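Local coordinates for protein cellulase (Clostridium cellulovorans, PDB 6UI3) that probably acts as a broad-specificity endoglucanase, hydrolysing internal beta-1,4 linkages of cellulose and related polysaccharides, as the family 5 domain of a longer enzyme, at residues P204-M209 / R254-T259; A83-V88 / T132-H137; K56-N61 / L324-P329; D18-M23 / K189-V194; Y227-N232 / I284-F289. One frame throughout, in Å; residues are numbered along the deposited sequence. Where two conformers were deposited one is given.

Interaction 1: P204-M209 / R254-T259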
# COMPACT_ATOMS: atom_id res chain seq x y z
N PRO A 204 -12.75 -11.56 -10.54
CA PRO A 204 -11.98 -12.81 -10.73
C PRO A 204 -10.75 -12.91 -9.85
O PRO A 204 -10.39 -14.00 -9.38
CB PRO A 204 -11.64 -12.79 -12.22
CG PRO A 204 -12.74 -12.00 -12.83
CD PRO A 204 -13.02 -10.90 -11.83
N LYS A 205 -10.07 -11.79 -9.60
CA LYS A 205 -8.91 -11.82 -8.71
C LYS A 205 -9.35 -12.07 -7.27
O LYS A 205 -8.68 -12.79 -6.52
CB LYS A 205 -8.11 -10.52 -8.77
CG LYS A 205 -7.40 -10.27 -10.09
CD LYS A 205 -8.24 -9.51 -11.09
CE LYS A 205 -7.37 -8.90 -12.20
NZ LYS A 205 -8.13 -8.09 -13.17
N VAL A 206 -10.45 -11.45 -6.86
CA VAL A 206 -10.97 -11.62 -5.51
C VAL A 206 -11.40 -13.06 -5.29
O VAL A 206 -11.04 -13.68 -4.27
CB VAL A 206 -12.11 -10.61 -5.29
CG1 VAL A 206 -12.88 -10.93 -4.00
CG2 VAL A 206 -11.53 -9.20 -5.28
N ALA A 207 -12.11 -13.64 -6.25
CA ALA A 207 -12.56 -15.01 -6.12
C ALA A 207 -11.40 -15.99 -6.19
O ALA A 207 -11.46 -17.07 -5.57
CB ALA A 207 -13.57 -15.33 -7.22
N GLY A 208 -10.37 -15.67 -6.95
CA GLY A 208 -9.20 -16.53 -7.09
C GLY A 208 -8.27 -16.52 -5.91
O GLY A 208 -7.39 -17.39 -5.81
N MET A 209 -8.43 -15.56 -5.02
CA MET A 209 -7.58 -15.41 -3.85
C MET A 209 -7.85 -16.50 -2.82
O MET A 209 -9.00 -16.78 -2.51
CB MET A 209 -7.95 -14.07 -3.20
CG MET A 209 -7.18 -13.70 -1.98
SD MET A 209 -5.46 -13.38 -2.43
CE MET A 209 -4.88 -12.70 -0.87
N ARG A 254 -19.18 -3.34 -1.51
CA ARG A 254 -20.08 -4.34 -0.97
C ARG A 254 -19.56 -5.76 -1.24
O ARG A 254 -19.69 -6.65 -0.41
CB ARG A 254 -21.48 -4.17 -1.55
CG ARG A 254 -22.26 -2.98 -1.03
CD ARG A 254 -23.64 -2.92 -1.61
NE ARG A 254 -24.41 -1.73 -1.21
CZ ARG A 254 -25.21 -1.67 -0.16
NH1 ARG A 254 -25.33 -2.69 0.65
NH2 ARG A 254 -25.87 -0.55 0.07
N MET A 255 -18.98 -5.98 -2.43
CA MET A 255 -18.45 -7.29 -2.77
C MET A 255 -17.23 -7.63 -1.91
O MET A 255 -17.11 -8.77 -1.44
CB MET A 255 -18.16 -7.32 -4.27
CG MET A 255 -17.48 -8.58 -4.77
SD MET A 255 -15.71 -8.57 -4.53
CE MET A 255 -15.23 -7.24 -5.63
N LEU A 256 -16.34 -6.67 -1.67
CA LEU A 256 -15.18 -6.94 -0.82
C LEU A 256 -15.64 -7.24 0.60
O LEU A 256 -15.06 -8.09 1.29
CB LEU A 256 -14.24 -5.73 -0.82
CG LEU A 256 -13.48 -5.50 -2.13
CD1 LEU A 256 -12.79 -4.15 -2.10
CD2 LEU A 256 -12.46 -6.60 -2.44
N ASN A 257 -16.68 -6.54 1.06
CA ASN A 257 -17.25 -6.79 2.37
C ASN A 257 -17.80 -8.21 2.45
O ASN A 257 -17.58 -8.92 3.44
CB ASN A 257 -18.33 -5.75 2.65
CG ASN A 257 -18.90 -5.87 4.04
OD1 ASN A 257 -18.16 -5.76 5.02
ND2 ASN A 257 -20.21 -6.07 4.14
N ASN A 258 -18.52 -8.66 1.41
CA ASN A 258 -19.08 -10.01 1.41
C ASN A 258 -17.98 -11.06 1.41
O ASN A 258 -18.08 -12.08 2.09
CB ASN A 258 -19.96 -10.24 0.18
CG ASN A 258 -21.33 -9.62 0.28
OD1 ASN A 258 -21.79 -9.28 1.37
ND2 ASN A 258 -21.99 -9.45 -0.85
N THR A 259 -16.93 -10.85 0.62
CA THR A 259 -15.94 -11.91 0.44
C THR A 259 -15.02 -12.02 1.64
O THR A 259 -14.71 -13.13 2.07
CB THR A 259 -15.09 -11.63 -0.80
OG1 THR A 259 -15.93 -11.58 -1.97
CG2 THR A 259 -14.04 -12.68 -0.99
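Val206 turns its two methyls toward helix 243-261, where they meet Met255, Leu256 and Thr259. CG1 does most of the work. It lies 3.7 Å from Thr259 CG2 and, in the conformer described here, 3.7 Å from Met255 SD, the two partners about a right angle apart. The torsion explains the split between the branches: with CG1 opposite the backbone N (chi1 168°), that methyl goes to Thr259 and the sulfur, while CG2 is left for Leu256, whose CD2 it meets at 4.0 Å. The valine and leucine side chains cross at about a right angle there. Met255 was modelled in two conformers, so the sulfur contact belongs to one of them.

Val206 with Thr259 and Leu256 is therefore the tight part. Around it the packing is thin: the axes of the two short segments come no closer than 11.2 Å, and the contact is a single valine set against three residues. Ala207 and Asn258 are exposed, and Asn258 OD1 turns to Lys262 on its own side. On the buried flank Lys205 heads elsewhere, with NZ in a salt bridge to Asp202 and a hydrogen bond to Trp159 O. The two segments run nearly parallel, at 7°, as expected for neighbouring outer helices that follow successive strands in the (beta/alpha)8, or TIM, barrel of this family.

Interaction 2: A83-V88 / T132-H137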
# COMPACT_ATOMS: atom_id res chain seq x y z
N ALA A 83 23.31 -0.35 4.37
CA ALA A 83 23.06 1.08 4.27
C ALA A 83 21.68 1.38 3.69
O ALA A 83 21.04 2.36 4.08
CB ALA A 83 24.13 1.72 3.38
N TYR A 84 21.20 0.53 2.79
CA TYR A 84 19.87 0.73 2.23
C TYR A 84 18.79 0.32 3.22
O TYR A 84 17.80 1.04 3.40
CB TYR A 84 19.72 -0.06 0.93
CG TYR A 84 18.47 0.29 0.15
CD1 TYR A 84 18.35 1.54 -0.44
CD2 TYR A 84 17.43 -0.63 -0.02
CE1 TYR A 84 17.23 1.88 -1.19
CE2 TYR A 84 16.31 -0.29 -0.77
CZ TYR A 84 16.22 0.96 -1.35
OH TYR A 84 15.12 1.33 -2.09
N MET A 85 18.98 -0.82 3.89
CA MET A 85 18.09 -1.22 4.97
C MET A 85 17.98 -0.10 6.00
O MET A 85 16.89 0.19 6.50
CB MET A 85 18.59 -2.51 5.61
CG MET A 85 17.65 -3.10 6.65
SD MET A 85 16.14 -3.83 5.98
CE MET A 85 16.78 -5.38 5.33
N ALA A 86 19.11 0.54 6.32
CA ALA A 86 19.12 1.61 7.31
C ALA A 86 18.31 2.81 6.84
O ALA A 86 17.65 3.47 7.64
CB ALA A 86 20.56 2.02 7.65
N ARG A 87 18.37 3.13 5.55
CA ARG A 87 17.56 4.24 5.04
C ARG A 87 16.08 3.93 5.16
O ARG A 87 15.29 4.79 5.57
CB ARG A 87 17.94 4.57 3.59
CG ARG A 87 17.15 5.72 2.99
CD ARG A 87 17.34 7.02 3.77
NE ARG A 87 16.43 8.05 3.29
CZ ARG A 87 15.99 9.08 4.01
NH1 ARG A 87 16.41 9.27 5.26
NH2 ARG A 87 15.10 9.90 3.47
N VAL A 88 15.67 2.72 4.78
CA VAL A 88 14.27 2.33 4.94
C VAL A 88 13.85 2.48 6.39
O VAL A 88 12.79 3.02 6.70
CB VAL A 88 14.04 0.91 4.40
CG1 VAL A 88 12.63 0.46 4.70
CG2 VAL A 88 14.33 0.83 2.90
N THR A 132 12.96 -12.62 5.00
CA THR A 132 13.68 -13.03 6.20
C THR A 132 14.57 -11.90 6.69
O THR A 132 14.63 -11.62 7.89
CB THR A 132 14.49 -14.29 5.93
OG1 THR A 132 13.60 -15.38 5.61
CG2 THR A 132 15.29 -14.71 7.15
N GLN A 133 15.25 -11.21 5.76
CA GLN A 133 16.10 -10.09 6.14
C GLN A 133 15.30 -8.90 6.67
O GLN A 133 15.68 -8.30 7.68
CB GLN A 133 16.93 -9.64 4.94
CG GLN A 133 18.00 -10.62 4.53
CD GLN A 133 18.66 -10.19 3.25
OE1 GLN A 133 19.58 -9.37 3.27
NE2 GLN A 133 18.18 -10.69 2.13
N ILE A 134 14.24 -8.50 5.98
CA ILE A 134 13.44 -7.37 6.45
C ILE A 134 12.86 -7.68 7.82
O ILE A 134 12.95 -6.89 8.76
CB ILE A 134 12.33 -7.00 5.44
CG1 ILE A 134 12.90 -6.65 4.07
CG2 ILE A 134 11.47 -5.84 5.99
CD1 ILE A 134 11.86 -6.58 2.98
N ALA A 135 12.23 -8.85 7.94
CA ALA A 135 11.61 -9.25 9.19
C ALA A 135 12.64 -9.30 10.31
O ALA A 135 12.40 -8.78 11.42
CB ALA A 135 10.90 -10.59 9.01
N ASN A 136 13.80 -9.91 10.06
CA ASN A 136 14.80 -10.00 11.12
C ASN A 136 15.25 -8.60 11.55
O ASN A 136 15.44 -8.35 12.74
CB ASN A 136 16.03 -10.80 10.69
CG ASN A 136 15.85 -12.28 10.81
OD1 ASN A 136 16.53 -13.04 10.12
ND2 ASN A 136 15.01 -12.71 11.72
N HIS A 137 15.43 -7.70 10.59
CA HIS A 137 15.90 -6.36 10.92
C HIS A 137 14.93 -5.64 11.85
O HIS A 137 15.34 -4.90 12.76
CB HIS A 137 16.10 -5.53 9.65
CG HIS A 137 16.82 -4.25 9.90
ND1 HIS A 137 18.19 -4.22 10.07
CD2 HIS A 137 16.39 -2.98 10.07
CE1 HIS A 137 18.56 -2.97 10.32
NE2 HIS A 137 17.49 -2.20 10.32
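Met85 spans the gap to helix 120-137 and lays its chain across the ring of His137. Its CB leaves the helix toward the other segment, and CG, placed opposite the backbone N (chi1 -174°), settles over the middle of the imidazole. CG sits 3.5 Å from the ring centroid and only 7° off the ring normal, a CH-pi contact made squarely on one face; its nearest ring atom is His137 CG at 3.5 Å. The next atom, SD, has moved off that centre. It lies 4.4 Å from the centroid, oblique to the ring, and comes within 4.0 Å of His137 CB. Two bends, at chi2 and chi3, then carry CE to an earlier turn of helix 120-137, where it rests 3.9 Å from Gln133 O and 4.0 Å from Ile134 CA. Methionine and histidine thus run past one another in opposite senses.

Polar groups beside this apolar bridge find partners elsewhere. His137 NE2 is hydrogen-bonded to Glu89, one turn further along the helix that carries Met85, which ties down the ring from that side. Gln133 spends its amide on Tyr78 O and Ile80 N, in the approach to helix 82-96. The axes of the two short segments cross at -57° with a closest approach of 11.6 Å, a separation the long methionine bridges between adjacent outer helices of the TIM barrel.

Interaction 3: K56-N61 / L324-P329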
# COMPACT_ATOMS: atom_id res chain seq x y z
N LYS A 56 1.05 14.32 9.69
CA LYS A 56 0.40 14.06 10.97
C LYS A 56 -0.46 15.25 11.39
O LYS A 56 -1.61 15.08 11.83
CB LYS A 56 1.44 13.75 12.04
CG LYS A 56 0.86 13.44 13.43
CD LYS A 56 0.11 12.11 13.43
CE LYS A 56 -0.53 11.81 14.78
NZ LYS A 56 0.42 12.04 15.90
N ALA A 57 0.06 16.47 11.26
CA ALA A 57 -0.70 17.64 11.68
C ALA A 57 -1.95 17.83 10.83
O ALA A 57 -2.95 18.40 11.30
CB ALA A 57 0.18 18.89 11.62
N ALA A 58 -1.92 17.37 9.58
CA ALA A 58 -3.05 17.46 8.67
C ALA A 58 -4.11 16.39 8.91
O ALA A 58 -5.19 16.47 8.32
CB ALA A 58 -2.58 17.36 7.22
N GLY A 59 -3.82 15.40 9.75
CA GLY A 59 -4.80 14.39 10.12
C GLY A 59 -4.55 13.00 9.60
O GLY A 59 -5.40 12.12 9.81
N PHE A 60 -3.44 12.75 8.92
CA PHE A 60 -3.11 11.40 8.49
C PHE A 60 -2.55 10.59 9.66
O PHE A 60 -1.86 11.12 10.54
CB PHE A 60 -2.08 11.43 7.36
CG PHE A 60 -2.63 12.00 6.08
CD1 PHE A 60 -2.45 13.34 5.76
CD2 PHE A 60 -3.33 11.20 5.18
CE1 PHE A 60 -2.98 13.86 4.59
CE2 PHE A 60 -3.85 11.72 4.01
CZ PHE A 60 -3.67 13.04 3.71
N ASN A 61 -2.81 9.28 9.63
CA ASN A 61 -2.41 8.38 10.70
C ASN A 61 -1.59 7.19 10.23
O ASN A 61 -1.07 6.45 11.09
CB ASN A 61 -3.67 7.84 11.40
CG ASN A 61 -3.41 7.32 12.77
OD1 ASN A 61 -2.83 8.02 13.61
ND2 ASN A 61 -3.88 6.12 13.05
N LEU A 324 6.26 21.87 1.77
CA LEU A 324 5.44 21.27 2.83
C LEU A 324 4.06 21.91 2.94
O LEU A 324 3.57 22.19 4.02
CB LEU A 324 6.14 21.28 4.19
CG LEU A 324 7.56 20.75 4.26
CD1 LEU A 324 8.09 20.79 5.68
CD2 LEU A 324 7.54 19.38 3.75
N THR A 325 3.43 22.10 1.80
CA THR A 325 2.12 22.72 1.72
C THR A 325 1.13 21.77 1.07
O THR A 325 1.50 20.79 0.43
CB THR A 325 2.18 24.02 0.90
OG1 THR A 325 2.62 23.73 -0.43
CG2 THR A 325 3.14 25.01 1.55
N PHE A 326 -0.15 22.09 1.22
CA PHE A 326 -1.24 21.35 0.60
C PHE A 326 -1.97 22.27 -0.37
O PHE A 326 -2.80 23.09 0.07
CB PHE A 326 -2.23 20.82 1.65
CG PHE A 326 -1.64 19.78 2.56
CD1 PHE A 326 -1.14 20.13 3.80
CD2 PHE A 326 -1.61 18.45 2.18
CE1 PHE A 326 -0.60 19.17 4.63
CE2 PHE A 326 -1.07 17.49 3.02
CZ PHE A 326 -0.57 17.85 4.23
N PRO A 327 -1.72 22.20 -1.67
CA PRO A 327 -2.41 23.12 -2.59
C PRO A 327 -3.88 22.78 -2.78
O PRO A 327 -4.65 23.63 -3.24
CB PRO A 327 -1.63 22.99 -3.90
CG PRO A 327 -0.97 21.68 -3.81
CD PRO A 327 -0.65 21.45 -2.34
N TYR A 328 -4.28 21.56 -2.45
CA TYR A 328 -5.66 21.08 -2.56
C TYR A 328 -6.11 20.62 -1.18
O TYR A 328 -6.37 19.43 -0.94
CB TYR A 328 -5.80 19.94 -3.59
CG TYR A 328 -5.02 20.24 -4.84
CD1 TYR A 328 -5.27 21.38 -5.57
CD2 TYR A 328 -3.99 19.40 -5.26
CE1 TYR A 328 -4.52 21.70 -6.69
CE2 TYR A 328 -3.24 19.70 -6.38
CZ TYR A 328 -3.51 20.85 -7.09
OH TYR A 328 -2.77 21.19 -8.21
N PRO A 329 -6.20 21.55 -0.21
CA PRO A 329 -6.61 21.14 1.14
C PRO A 329 -7.99 20.53 1.17
O PRO A 329 -8.30 19.72 2.06
CB PRO A 329 -6.51 22.44 1.95
CG PRO A 329 -6.80 23.53 0.94
CD PRO A 329 -6.10 23.02 -0.33
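The rings of Phe326 and Phe60 meet obliquely, with Ala58 as the third member of the group. Neither phenyl is stacked flat on the other: Phe60 CE1 comes to 4.4 Å from Phe326 CE2, a loose approach. Much closer is the methyl of Ala58, which also comes in at a slant; its CB is 3.6 Å from Phe326 CZ and 3.7 Å from Phe326 CE1. The far end of the Phe326 ring therefore takes the contact with helix 49-58. Its first torsion (chi1 -66°) sets CG opposite the carbonyl carbon and sends the ring across from the loop. Around the pair, Trp27 packs edge-to-face with Phe60, while Val332 of the C-terminal helix 329-339 touches both phenylalanines.

The backbone turn between Ala58 and Phe60 matters here. Gly59, with a positive phi of 111°, leaves the helix, and Gly59 N bonds to Lys56 O at 3.1 Å. This lets the chain reverse direction so that Phe60 and Ala58 both point at the loop. It is a Schellman motif ending helix 49-58, just ahead of barrel strand 62-65, with the loop 324-329 packed against it.

Interaction 4: D18-M23 / K189-V194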
# COMPACT_ATOMS: atom_id res chain seq x y z
N ASP A 18 -8.96 -5.28 15.09
CA ASP A 18 -8.74 -4.09 15.92
C ASP A 18 -7.60 -3.23 15.38
O ASP A 18 -7.66 -2.00 15.45
CB ASP A 18 -8.43 -4.49 17.36
CG ASP A 18 -9.68 -4.67 18.22
OD1 ASP A 18 -10.80 -4.31 17.80
OD2 ASP A 18 -9.50 -5.16 19.36
N LEU A 19 -6.54 -3.85 14.86
CA LEU A 19 -5.43 -3.08 14.31
C LEU A 19 -5.91 -2.27 13.11
O LEU A 19 -5.68 -1.05 13.03
CB LEU A 19 -4.29 -4.03 13.94
CG LEU A 19 -2.85 -3.57 13.70
CD1 LEU A 19 -2.75 -2.56 12.55
CD2 LEU A 19 -2.22 -3.06 15.01
N VAL A 20 -6.62 -2.92 12.19
CA VAL A 20 -7.10 -2.23 11.00
C VAL A 20 -8.04 -1.09 11.37
O VAL A 20 -7.99 -0.00 10.78
CB VAL A 20 -7.70 -3.22 9.99
CG1 VAL A 20 -8.39 -2.48 8.84
CG2 VAL A 20 -6.59 -4.13 9.43
N LYS A 21 -8.90 -1.31 12.37
CA LYS A 21 -9.81 -0.27 12.82
C LYS A 21 -9.05 0.97 13.28
O LYS A 21 -9.57 2.09 13.15
CB LYS A 21 -10.68 -0.82 13.95
CG LYS A 21 -11.65 0.18 14.57
CD LYS A 21 -12.70 -0.52 15.45
CE LYS A 21 -12.09 -1.22 16.68
NZ LYS A 21 -11.65 -0.29 17.76
N ASP A 22 -7.84 0.80 13.82
CA ASP A 22 -7.06 1.92 14.35
C ASP A 22 -6.27 2.68 13.29
O ASP A 22 -5.71 3.73 13.61
CB ASP A 22 -6.10 1.38 15.43
CG ASP A 22 -5.58 2.47 16.33
OD1 ASP A 22 -6.40 3.24 16.86
OD2 ASP A 22 -4.35 2.52 16.53
N MET A 23 -6.24 2.22 12.03
CA MET A 23 -5.34 2.80 11.03
C MET A 23 -5.81 4.16 10.50
O MET A 23 -4.98 5.01 10.17
CB MET A 23 -5.16 1.81 9.88
CG MET A 23 -4.28 0.65 10.25
SD MET A 23 -4.14 -0.62 8.99
CE MET A 23 -3.24 0.23 7.70
N LYS A 189 3.29 -11.52 15.95
CA LYS A 189 2.04 -10.86 16.29
C LYS A 189 1.74 -9.64 15.42
O LYS A 189 0.75 -8.94 15.65
CB LYS A 189 2.07 -10.43 17.76
CG LYS A 189 2.06 -11.58 18.73
CD LYS A 189 2.06 -11.07 20.16
CE LYS A 189 2.13 -12.20 21.17
NZ LYS A 189 2.14 -11.69 22.57
N ARG A 190 2.56 -9.40 14.40
CA ARG A 190 2.45 -8.22 13.55
C ARG A 190 1.40 -8.43 12.46
O ARG A 190 1.30 -9.52 11.89
CB ARG A 190 3.82 -8.04 12.87
CG ARG A 190 3.94 -6.79 12.04
CD ARG A 190 5.36 -6.55 11.50
NE ARG A 190 6.43 -6.70 12.49
CZ ARG A 190 6.63 -5.90 13.53
NH1 ARG A 190 5.84 -4.86 13.76
NH2 ARG A 190 7.60 -6.18 14.38
N LEU A 191 0.65 -7.38 12.12
CA LEU A 191 -0.25 -7.48 10.97
C LEU A 191 0.57 -7.62 9.68
O LEU A 191 1.54 -6.89 9.45
CB LEU A 191 -1.15 -6.25 10.88
CG LEU A 191 -2.17 -6.31 9.75
CD1 LEU A 191 -3.25 -7.33 10.01
CD2 LEU A 191 -2.82 -4.95 9.49
N ILE A 192 0.16 -8.57 8.84
CA ILE A 192 0.72 -8.75 7.50
C ILE A 192 -0.40 -8.58 6.48
O ILE A 192 -1.48 -9.16 6.62
CB ILE A 192 1.40 -10.12 7.34
CG1 ILE A 192 2.50 -10.31 8.39
CG2 ILE A 192 1.97 -10.27 5.92
CD1 ILE A 192 3.00 -11.74 8.53
N MET A 193 -0.13 -7.77 5.46
CA MET A 193 -1.04 -7.53 4.35
C MET A 193 -0.67 -8.44 3.18
O MET A 193 0.52 -8.56 2.83
CB MET A 193 -0.93 -6.07 3.88
CG MET A 193 -1.36 -5.06 4.92
SD MET A 193 -0.91 -3.35 4.55
CE MET A 193 -1.75 -3.10 2.98
N VAL A 194 -1.69 -9.06 2.57
CA VAL A 194 -1.50 -9.97 1.46
C VAL A 194 -2.39 -9.51 0.30
O VAL A 194 -3.60 -9.35 0.48
CB VAL A 194 -1.80 -11.44 1.82
CG1 VAL A 194 -0.67 -11.99 2.70
CG2 VAL A 194 -3.15 -11.60 2.52
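Leu191 is gripped through a single methyl. Its CD2 lies 3.9 Å from Leu19 CD1 and equally 3.9 Å from Val20 CG2, so two consecutive helical residues close on one branch of one leucine. The chain gets there by chi1 -176°, which places Leu191 CG opposite its backbone N and brings CD2 to helix 16-21. The approaches differ: Val20 meets Leu191 at about a right angle, whereas Leu19 crosses it at a slant. In Val20 the methyl that touches is CG2, the one opposite the carbonyl carbon.

All three side chains are buried, and the place is the N-terminal end of the TIM barrel's strands, where the short helix 16-21 lies across the bottom of the barrel ahead of strand 25-29. Leu191 belongs to the run into strand 192-195, and Ile268 of strand 267-272 touches both Leu191 and Val20, while Ile146 of strand 145-148 packs on Leu19. Met23 also sends its CB toward 189-194 but makes no close contact with it; it touches Ile146 and Ile268. Arg190, just before Leu191, turns the other way, toward carbonyls of Tyr141, Ser142 and Leu145.

Interaction 5: Y227-N232 / I284-F289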
# COMPACT_ATOMS: atom_id res chain seq x y z
N TYR A 227 -11.68 3.29 -13.42
CA TYR A 227 -10.38 3.63 -13.99
C TYR A 227 -10.43 4.87 -14.88
O TYR A 227 -9.54 5.73 -14.81
CB TYR A 227 -9.84 2.43 -14.78
CG TYR A 227 -8.62 2.76 -15.59
CD1 TYR A 227 -7.39 2.94 -14.98
CD2 TYR A 227 -8.69 2.90 -16.97
CE1 TYR A 227 -6.27 3.26 -15.72
CE2 TYR A 227 -7.57 3.22 -17.71
CZ TYR A 227 -6.37 3.40 -17.08
OH TYR A 227 -5.26 3.72 -17.84
N ASN A 228 -11.41 4.96 -15.78
CA ASN A 228 -11.35 6.04 -16.78
C ASN A 228 -11.44 7.41 -16.15
O ASN A 228 -10.85 8.37 -16.68
CB ASN A 228 -12.42 5.84 -17.84
CG ASN A 228 -12.07 4.75 -18.82
OD1 ASN A 228 -10.90 4.46 -19.06
ND2 ASN A 228 -13.10 4.17 -19.43
N LEU A 229 -12.14 7.54 -15.03
CA LEU A 229 -12.20 8.79 -14.29
C LEU A 229 -11.00 8.96 -13.37
O LEU A 229 -10.38 10.03 -13.32
CB LEU A 229 -13.49 8.82 -13.45
CG LEU A 229 -13.63 10.00 -12.50
CD1 LEU A 229 -13.75 11.33 -13.25
CD2 LEU A 229 -14.82 9.81 -11.55
N ALA A 230 -10.66 7.92 -12.62
CA ALA A 230 -9.73 8.07 -11.51
C ALA A 230 -8.26 8.07 -11.92
O ALA A 230 -7.45 8.73 -11.26
CB ALA A 230 -9.93 6.98 -10.45
N LEU A 231 -7.89 7.31 -12.94
CA LEU A 231 -6.48 7.11 -13.23
C LEU A 231 -6.09 7.23 -14.69
O LEU A 231 -4.92 7.48 -14.97
CB LEU A 231 -6.01 5.74 -12.69
CG LEU A 231 -4.51 5.44 -12.64
CD1 LEU A 231 -3.78 6.52 -11.88
CD2 LEU A 231 -4.29 4.08 -12.00
N ASN A 232 -7.01 7.08 -15.63
CA ASN A 232 -6.68 7.26 -17.04
C ASN A 232 -6.41 8.73 -17.30
O ASN A 232 -7.29 9.57 -17.12
CB ASN A 232 -7.88 6.79 -17.86
CG ASN A 232 -7.60 6.70 -19.34
OD1 ASN A 232 -6.67 7.28 -19.87
ND2 ASN A 232 -8.48 5.97 -20.02
N ILE A 284 -13.25 16.30 -5.10
CA ILE A 284 -13.75 16.38 -3.73
C ILE A 284 -14.90 15.40 -3.53
O ILE A 284 -14.91 14.61 -2.58
CB ILE A 284 -14.20 17.83 -3.41
CG1 ILE A 284 -13.00 18.77 -3.38
CG2 ILE A 284 -14.94 17.88 -2.08
CD1 ILE A 284 -13.38 20.25 -3.39
N ASN A 285 -15.87 15.44 -4.45
CA ASN A 285 -17.03 14.57 -4.33
C ASN A 285 -16.64 13.11 -4.41
O ASN A 285 -17.12 12.27 -3.63
CB ASN A 285 -18.05 14.88 -5.43
CG ASN A 285 -18.61 16.28 -5.35
OD1 ASN A 285 -18.55 16.94 -4.31
ND2 ASN A 285 -19.20 16.72 -6.45
N PHE A 286 -15.74 12.78 -5.34
CA PHE A 286 -15.22 11.42 -5.44
C PHE A 286 -14.59 10.97 -4.14
O PHE A 286 -14.86 9.86 -3.65
CB PHE A 286 -14.19 11.38 -6.57
CG PHE A 286 -13.42 10.07 -6.68
CD1 PHE A 286 -12.30 9.82 -5.90
CD2 PHE A 286 -13.79 9.11 -7.60
CE1 PHE A 286 -11.59 8.62 -6.04
CE2 PHE A 286 -13.07 7.91 -7.73
CZ PHE A 286 -11.99 7.68 -6.95
N THR A 287 -13.72 11.79 -3.58
CA THR A 287 -12.92 11.40 -2.42
C THR A 287 -13.81 11.23 -1.20
O THR A 287 -13.67 10.24 -0.45
CB THR A 287 -11.80 12.41 -2.19
OG1 THR A 287 -10.95 12.44 -3.34
CG2 THR A 287 -10.97 12.06 -0.98
N LYS A 288 -14.74 12.14 -1.00
CA LYS A 288 -15.70 12.02 0.10
C LYS A 288 -16.51 10.73 -0.04
O LYS A 288 -16.63 9.95 0.91
CB LYS A 288 -16.62 13.24 0.09
CG LYS A 288 -17.81 13.16 1.03
CD LYS A 288 -17.39 13.20 2.47
CE LYS A 288 -18.58 12.95 3.41
NZ LYS A 288 -19.67 13.95 3.27
N PHE A 289 -17.07 10.50 -1.23
CA PHE A 289 -17.87 9.30 -1.45
C PHE A 289 -17.05 8.04 -1.23
O PHE A 289 -17.50 7.09 -0.59
CB PHE A 289 -18.45 9.30 -2.87
CG PHE A 289 -19.35 8.14 -3.13
CD1 PHE A 289 -20.69 8.23 -2.85
CD2 PHE A 289 -18.85 6.95 -3.60
CE1 PHE A 289 -21.53 7.14 -3.05
CE2 PHE A 289 -19.68 5.87 -3.82
CZ PHE A 289 -21.01 5.96 -3.54
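Phe286 meets the short helix 227-230 at two points on its ring. Leu229 CD2 comes to 4.1 Å from Phe286 CD2, and Ala230 CB lies 4.1 Å from Phe286 CZ; both methyls approach obliquely. The leucine and phenylalanine side chains lie alongside, running in opposite senses. The ring reaches over because its CG stands opposite the backbone N (chi1 172°), and Leu229 does the same from its side (chi1 174°).

Next out, Phe241 packs edge-to-face on Phe286 and also touches Leu229, and Ile249 and Ile274 line the same ring. This aromatic and aliphatic group joins the outer helix 280-296 of the TIM barrel to an extra short helix in the excursion that follows strand 217-222, before helix 243-261. Further out, the turn ending that short helix is held by Tyr227 O, which accepts from both Leu231 N and Asn232 N. A side-chain bond closes the same turn: Asn232 ND2 gives to Asn228 OD1 at 3.0 Å, nearly straight at 165°, with the donor standing above the carbonyl plane. Beyond these, Lys277 NZ bonds to the carbonyls of Asn228 and Asn232, and Ala230 makes a backbone hydrogen bond with Thr275.

Overall arrangement
From the N terminus, helix 16-21 enters first: interaction 4 closes a long loop back to strand 192-195 and ties the barrel floor to its wall. Segment 56-61 opens interaction 3 before that loop ends, so the two cross; interaction 3 closes near the C terminus, joining the end of helix 49-58 to the loop before the last helix. They also touch, since Asn61 ND2 makes a weak hydrogen bond to Met23 O. Interaction 2, joining two neighbouring outer helices, falls within both loops. Interactions 1 and 5 follow interaction 4 and cross each other inside the span of interaction 3: 1 joins the outer helices after strands 192-195 and 217-222, 5 the short helix 227-230 to helix 280-296.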